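Local coordinates for protein secreted in xylem 3 (Fusarium oxysporum, PDB 5OD4) that is an effector, also called Avr2, of a fungal plant pathogen that probably suppresses host immunity and can itself be recognised by the plant, at residues Y38-A41 with L46-R49; Y51-S54 with L59-V62. All blocks are in the same frame, centred on the assembly; numbering follows the deposited sequence.

Contact 1 of 2, residues Y38-A41 with L46-R49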
ATOM      1  N   TYR A  38      12.276  -4.435   2.256  1.00  8.34           N
ATOM      2  CA  TYR A  38      11.371  -3.704   3.106  1.00  8.16           C
ATOM      3  C   TYR A  38      11.992  -2.413   3.582  1.00  8.42           C
ATOM      4  O   TYR A  38      13.207  -2.368   3.840  1.00  9.34           O
ATOM      5  CB  TYR A  38      10.956  -4.573   4.322  1.00  8.47           C
ATOM      6  CG  TYR A  38       9.889  -5.600   4.031  1.00  8.20           C
ATOM      7  CD1 TYR A  38       8.553  -5.288   4.165  1.00  7.88           C
ATOM      8  CD2 TYR A  38      10.190  -6.900   3.667  1.00  9.22           C
ATOM      9  CE1 TYR A  38       7.546  -6.223   3.974  1.00  8.24           C
ATOM     10  CE2 TYR A  38       9.204  -7.851   3.478  1.00  9.20           C
ATOM     11  CZ  TYR A  38       7.876  -7.505   3.635  1.00  8.61           C
ATOM     12  OH  TYR A  38       6.875  -8.418   3.470  1.00 10.08           O
ATOM     13  N   GLU A  39      11.158  -1.388   3.786  1.00  9.34           N
ATOM     14  CA  GLU A  39      11.542  -0.103   4.355  1.00 10.01           C
ATOM     15  C   GLU A  39      10.606   0.224   5.484  1.00  9.71           C
ATOM     16  O   GLU A  39       9.453  -0.183   5.485  1.00 11.17           O
ATOM     17  CB  GLU A  39      11.512   0.982   3.290  1.00 12.42           C
ATOM     18  CG  GLU A  39      12.521   0.708   2.199  1.00 14.48           C
ATOM     19  CD  GLU A  39      12.907   1.874   1.359  1.00 21.79           C
ATOM     20  OE1 GLU A  39      12.253   2.938   1.459  1.00 24.73           O
ATOM     21  OE2 GLU A  39      13.879   1.692   0.556  1.00 27.04           O
ATOM     22  N   ARG A  40      11.044   1.015   6.451  1.00 11.47           N
ATOM     23  CA  ARG A  40      10.133   1.390   7.580  0.50 12.29           C
ATOM     24  C   ARG A  40       9.055   2.262   7.011  1.00 11.62           C
ATOM     25  O   ARG A  40       9.284   3.164   6.198  1.00 13.24           O
ATOM     26  CB  ARG A  40      10.845   2.130   8.755  0.50 12.54           C
ATOM     27  CG  ARG A  40      10.026   2.536   9.969  0.50 13.69           C
ATOM     28  CD  ARG A  40      10.869   3.391  10.928  0.50 16.35           C
ATOM     29  NE  ARG A  40      11.880   4.224  10.261  0.50 21.63           N
ATOM     30  CZ  ARG A  40      11.855   5.554  10.173  0.50 24.68           C
ATOM     31  NH1 ARG A  40      10.851   6.267  10.686  0.50 24.43           N
ATOM     32  NH2 ARG A  40      12.841   6.191   9.543  0.50 27.31           N
ATOM     33  N   ALA A  41       7.852   1.951   7.463  1.00 11.44           N
ATOM     34  CA  ALA A  41       6.678   2.700   7.072  1.00 12.30           C
ATOM     35  C   ALA A  41       6.544   3.832   8.037  1.00 13.94           C
ATOM     36  O   ALA A  41       5.672   3.798   8.915  1.00 12.69           O
ATOM     37  CB  ALA A  41       5.461   1.791   7.008  1.00 12.61           C
ATOM     38  N   LEU A  46       5.694  -0.518  11.598  1.00  9.33           N
ATOM     39  CA  LEU A  46       5.644  -1.566  10.585  1.00  7.63           C
ATOM     40  C   LEU A  46       6.619  -1.226   9.481  1.00  7.19           C
ATOM     41  O   LEU A  46       7.068  -0.088   9.336  1.00 10.03           O
ATOM     42  CB  LEU A  46       4.226  -1.707  10.013  1.00  7.93           C
ATOM     43  CG  LEU A  46       3.145  -1.983  11.037  1.00  9.04           C
ATOM     44  CD1 LEU A  46       1.793  -1.957  10.333  1.00  9.64           C
ATOM     45  CD2 LEU A  46       3.370  -3.291  11.771  1.00  9.26           C
ATOM     46  N   ASN A  47       6.903  -2.261   8.684  1.00  6.72           N
ATOM     47  CA  ASN A  47       7.659  -2.125   7.458  1.00  6.82           C
ATOM     48  C   ASN A  47       6.765  -2.349   6.243  1.00  6.74           C
ATOM     49  O   ASN A  47       5.702  -2.979   6.348  1.00  7.40           O
ATOM     50  CB  ASN A  47       8.819  -3.093   7.431  1.00  7.57           C
ATOM     51  CG  ASN A  47       9.846  -2.819   8.518  1.00  7.68           C
ATOM     52  OD1 ASN A  47      10.076  -1.672   8.863  1.00  9.46           O
ATOM     53  ND2 ASN A  47      10.498  -3.871   8.978  1.00  9.97           N
ATOM     54  N   HIS A  48       7.208  -1.869   5.078  1.00  6.62           N
ATOM     55  CA  HIS A  48       6.451  -2.033   3.855  1.00  6.80           C
ATOM     56  C   HIS A  48       7.379  -2.156   2.674  1.00  6.67           C
ATOM     57  O   HIS A  48       8.540  -1.733   2.712  1.00  7.41           O
ATOM     58  CB  HIS A  48       5.466  -0.867   3.630  1.00  7.72           C
ATOM     59  CG  HIS A  48       6.113   0.397   3.145  1.00  8.30           C
ATOM     60  ND1 HIS A  48       7.119   1.062   3.807  1.00  9.49           N
ATOM     61  CD2 HIS A  48       5.893   1.091   2.006  1.00  9.68           C
ATOM     62  CE1 HIS A  48       7.475   2.116   3.086  1.00 10.62           C
ATOM     63  NE2 HIS A  48       6.741   2.170   1.996  1.00 10.74           N
ATOM     64  N   ARG A  49       6.857  -2.704   1.574  1.00  6.54           N
ATOM     65  CA  ARG A  49       7.549  -2.631   0.301  1.00  6.84           C
ATOM     66  C   ARG A  49       6.530  -2.533  -0.807  1.00  6.56           C
ATOM     67  O   ARG A  49       5.456  -3.118  -0.730  1.00  7.29           O
ATOM     68  CB  ARG A  49       8.511  -3.803   0.087  1.00  7.42           C
ATOM     69  CG  ARG A  49       7.887  -5.167   0.255  1.00  7.48           C
ATOM     70  CD  ARG A  49       8.920  -6.253   0.032  1.00  9.00           C
ATOM     71  NE  ARG A  49       8.293  -7.559   0.082  1.00  9.17           N
ATOM     72  CZ  ARG A  49       8.953  -8.691   0.058  1.00 10.78           C
ATOM     73  NH1 ARG A  49      10.279  -8.717   0.011  1.00 12.98           N
ATOM     74  NH2 ARG A  49       8.279  -9.818   0.115  1.00 11.93           N
TER

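Contact 2 of 2, residues Y51-S54 with L59-V62. With EDO (1,2-ethanediol), chain E.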
ATOM      1  N   TYR A  51       6.475  -2.872  -5.006  1.00  7.30           N
ATOM      2  CA  TYR A  51       7.318  -3.450  -6.040  1.00  7.99           C
ATOM      3  C   TYR A  51       6.486  -4.036  -7.133  1.00  7.95           C
ATOM      4  O   TYR A  51       5.273  -3.979  -7.089  1.00  9.33           O
ATOM      5  CB  TYR A  51       8.288  -4.470  -5.433  1.00  8.60           C
ATOM      6  CG  TYR A  51       7.638  -5.659  -4.785  1.00  8.62           C
ATOM      7  CD1 TYR A  51       7.095  -5.580  -3.502  1.00  8.64           C
ATOM      8  CD2 TYR A  51       7.592  -6.876  -5.418  1.00  9.36           C
ATOM      9  CE1 TYR A  51       6.530  -6.682  -2.884  1.00  8.82           C
ATOM     10  CE2 TYR A  51       7.064  -7.994  -4.792  1.00  9.68           C
ATOM     11  CZ  TYR A  51       6.542  -7.901  -3.528  1.00  9.24           C
ATOM     12  OH  TYR A  51       6.042  -9.028  -2.906  1.00 10.06           O
ATOM     13  N   GLU A  52       7.150  -4.592  -8.144  1.00  9.10           N
ATOM     14  CA  GLU A  52       6.469  -5.274  -9.239  1.00  8.96           C
ATOM     15  C   GLU A  52       6.955  -6.703  -9.358  1.00  8.86           C
ATOM     16  O   GLU A  52       8.092  -7.027  -9.001  1.00 10.49           O
ATOM     17  CB  GLU A  52       6.664  -4.524 -10.560  1.00 10.66           C
ATOM     18  CG  GLU A  52       5.952  -3.152 -10.490  1.00 11.37           C
ATOM     19  CD  GLU A  52       6.484  -2.109 -11.465  1.00 12.97           C
ATOM     20  OE1 GLU A  52       7.671  -2.193 -11.845  1.00 15.11           O
ATOM     21  OE2 GLU A  52       5.675  -1.263 -11.918  1.00 13.58           O
ATOM     22  N   ARG A  53       6.073  -7.569  -9.861  1.00  9.78           N
ATOM     23  CA  ARG A  53       6.392  -8.944 -10.155  1.00 12.38           C
ATOM     24  C   ARG A  53       5.797  -9.335 -11.472  1.00 12.66           C
ATOM     25  O   ARG A  53       4.797  -8.808 -11.919  1.00 14.75           O
ATOM     26  CB  ARG A  53       5.932  -9.877  -9.044  1.00 18.45           C
ATOM     27  CG  ARG A  53       4.459 -10.058  -8.826  1.00 24.30           C
ATOM     28  CD  ARG A  53       4.148 -11.339  -8.039  1.00 27.06           C
ATOM     29  NE  ARG A  53       4.558 -11.245  -6.638  1.00 27.18           N
ATOM     30  CZ  ARG A  53       3.746 -11.219  -5.560  1.00 26.00           C
ATOM     31  NH1 ARG A  53       4.275 -11.127  -4.344  1.00 23.04           N
ATOM     32  NH2 ARG A  53       2.416 -11.269  -5.661  1.00 25.43           N
ATOM     33  N   SER A  54       6.419 -10.306 -12.112  1.00 14.99           N
ATOM     34  CA  SER A  54       5.909 -10.808 -13.372  1.00 18.99           C
ATOM     35  C   SER A  54       4.673 -11.717 -13.198  1.00 23.80           C
ATOM     36  O   SER A  54       4.598 -12.437 -12.212  1.00 31.69           O
ATOM     37  CB  SER A  54       6.983 -11.606 -14.084  1.00 23.23           C
ATOM     38  OG  SER A  54       8.059 -10.798 -14.456  1.00 33.98           O
ATOM     39  N   LEU A  59       2.731  -7.494 -15.842  1.00 19.48           N
ATOM     40  CA  LEU A  59       3.327  -7.118 -14.583  1.00 12.89           C
ATOM     41  C   LEU A  59       2.241  -6.874 -13.573  1.00 10.13           C
ATOM     42  O   LEU A  59       1.159  -6.351 -13.921  1.00 10.48           O
ATOM     43  CB  LEU A  59       4.194  -5.842 -14.719  1.00 18.93           C
ATOM     44  CG  LEU A  59       5.614  -5.638 -15.198  1.00 21.14           C
ATOM     45  CD1 LEU A  59       6.061  -4.243 -14.764  1.00 22.77           C
ATOM     46  CD2 LEU A  59       6.467  -6.701 -14.563  1.00 22.87           C
ATOM     47  N   ARG A  60       2.554  -7.213 -12.319  1.00  9.46           N
ATOM     48  CA  ARG A  60       1.703  -6.935 -11.184  1.00  9.27           C
ATOM     49  C   ARG A  60       2.380  -5.974 -10.264  1.00  8.64           C
ATOM     50  O   ARG A  60       3.593  -6.147  -9.981  1.00 11.79           O
ATOM     51  CB  ARG A  60       1.471  -8.214 -10.413  1.00 12.06           C
ATOM     52  CG  ARG A  60       0.705  -9.294 -11.112  1.00 15.74           C
ATOM     53  CD  ARG A  60      -0.778  -9.084 -11.160  1.00 16.82           C
ATOM     54  NE  ARG A  60      -1.440  -9.253  -9.855  1.00 16.18           N
ATOM     55  CZ  ARG A  60      -2.770  -9.164  -9.703  1.00 15.76           C
ATOM     56  NH1 ARG A  60      -3.541  -8.909 -10.746  1.00 17.70           N
ATOM     57  NH2 ARG A  60      -3.340  -9.330  -8.525  1.00 16.70           N
ATOM     58  N   THR A  61       1.662  -4.983  -9.770  1.00  7.74           N
ATOM     59  CA  THR A  61       2.137  -4.126  -8.673  1.00  7.02           C
ATOM     60  C   THR A  61       1.743  -4.824  -7.362  1.00  7.27           C
ATOM     61  O   THR A  61       0.621  -5.306  -7.238  1.00  7.91           O
ATOM     62  CB  THR A  61       1.505  -2.749  -8.773  1.00  7.80           C
ATOM     63  OG1 THR A  61       1.847  -2.146 -10.029  1.00  8.88           O
ATOM     64  CG2 THR A  61       1.924  -1.837  -7.628  1.00  8.60           C
ATOM     65  N   VAL A  62       2.669  -4.834  -6.410  1.00  6.99           N
ATOM     66  CA  VAL A  62       2.497  -5.512  -5.127  1.00  7.15           C
ATOM     67  C   VAL A  62       2.870  -4.584  -3.997  1.00  6.79           C
ATOM     68  O   VAL A  62       3.913  -3.905  -4.073  1.00  7.52           O
ATOM     69  CB  VAL A  62       3.367  -6.789  -5.053  1.00  8.38           C
ATOM     70  CG1 VAL A  62       3.048  -7.568  -3.790  1.00  9.06           C
ATOM     71  CG2 VAL A  62       3.167  -7.677  -6.292  1.00  9.33           C
TER
HETATM   72  C1  EDO E 204      11.460  -5.693  -7.664  1.00 20.77           C
HETATM   73  O1  EDO E 204      10.731  -6.779  -8.292  1.00 18.07           O
HETATM   74  C2  EDO E 204      11.322  -4.366  -8.430  1.00 20.78           C
HETATM   75  O2  EDO E 204       9.976  -3.868  -8.357  1.00 17.32           O
HETATM   76  O   HOH W   1       3.914  -0.351 -10.115  1.00 12.71           O
HETATM   77  O   HOH W   2       0.315 -10.818  -7.850  1.00 25.40           O

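Contact 1 of 2, residues Y38-A41 with L46-R49
Glu39 and His48 face each other as an antiparallel hydrogen-bonded pair, Glu39 N to His48 O at 2.9 Å and His48 N to Glu39 O at 2.8 Å. This is a beta hairpin at the outer edge of one sheet of the beta-sandwich. Toward the turn, Ala41 N donates to Leu46 O over 2.9 Å. Glu39 O has a second donor, ND1 of His48, at 3.1 Å. That bond is bent, 138° at the hydrogen, and ND1 sits above the carbonyl plane, so it is the less direct of the two. In His48, chi1 of 76° sets CG between its own N and carbonyl carbon, and with the ring turn (chi2 -58°) ND1 faces Glu39 O. The methyl of Ala41 packs against the same ring, which also meets the ring of Phe17. Asn47 lays OD1 beside CA of Arg40. The extended side chain of Arg49 runs over one face of the Tyr38 ring. The guanidinium is nearly parallel to the ring. NE of Arg49 forms a salt bridge with Asp64 and NH1 one with Asp35, which probably steadies the group over the tyrosine. CD of Arg49 stands over the ring centre, 3.8 Å from the Tyr38 centroid.

Contact 2 of 2, residues Y51-S54 with L59-V62
Water 1 is held by two side chains on one face of this antiparallel beta hairpin, 2.7 Å from Glu52 OE2, to which it donates, and 2.7 Å from Thr61 OG1. It spans a non-hydrogen-bonded pair whose side chains touch only loosely, Glu52 CG to Thr61 OG1 at 4.3 Å. Glu52 OE1 also forms a salt bridge with Arg30, so both carboxylate oxygens have a partner. Leu59 brings CD1 against this carboxylate. The backbones are joined by two hydrogen-bonded pairs, Tyr51 with Val62 and Arg53 with Arg60. The other face carries Val62, which is packed by two flat groups. CB of Val62 lies over the Tyr51 ring, 3.8 Å from its centroid and offset toward the rim. Val62 CG2 sits over the guanidinium, 3.7 Å from Arg53 CZ. A bend at chi3 of 70° turns the Arg53 chain so that its guanidinium lies across the valine. Water 2 joins Arg53 NH2 to Arg60 NE, at 3.1 Å from each. Arg60 reaches on to Asp114, and Tyr51 OH bonds to Asp64. An ethanediol, probably from the crystallisation liquor, bonds to N and O of Glu52. With a water accepting from both arginines and Asp114 pairing with Arg60, the like charges on this face are probably eased.

In the fold
Contact 1 and contact 2 are two successive beta hairpins in one antiparallel sheet. Their centres lie about 17 Å apart. Strand 47-53 belongs to both: its first half pairs with strand 39-40, while strand 60-66 runs beside it along its whole length. Contact 2 is the far end of that pairing. Along the chain the hairpin of contact 1 is complete before that of contact 2 begins. The two hairpins build three of the sheet's four strands as a simple meander; the fourth, 109-114, comes much later in the chain. Strand 39-40 forms one margin. Asp64, on strand 60-66, connects the two sites, taking a salt bridge from Arg49 and a hydrogen bond from Tyr51. The second sheet completes the beta-sandwich.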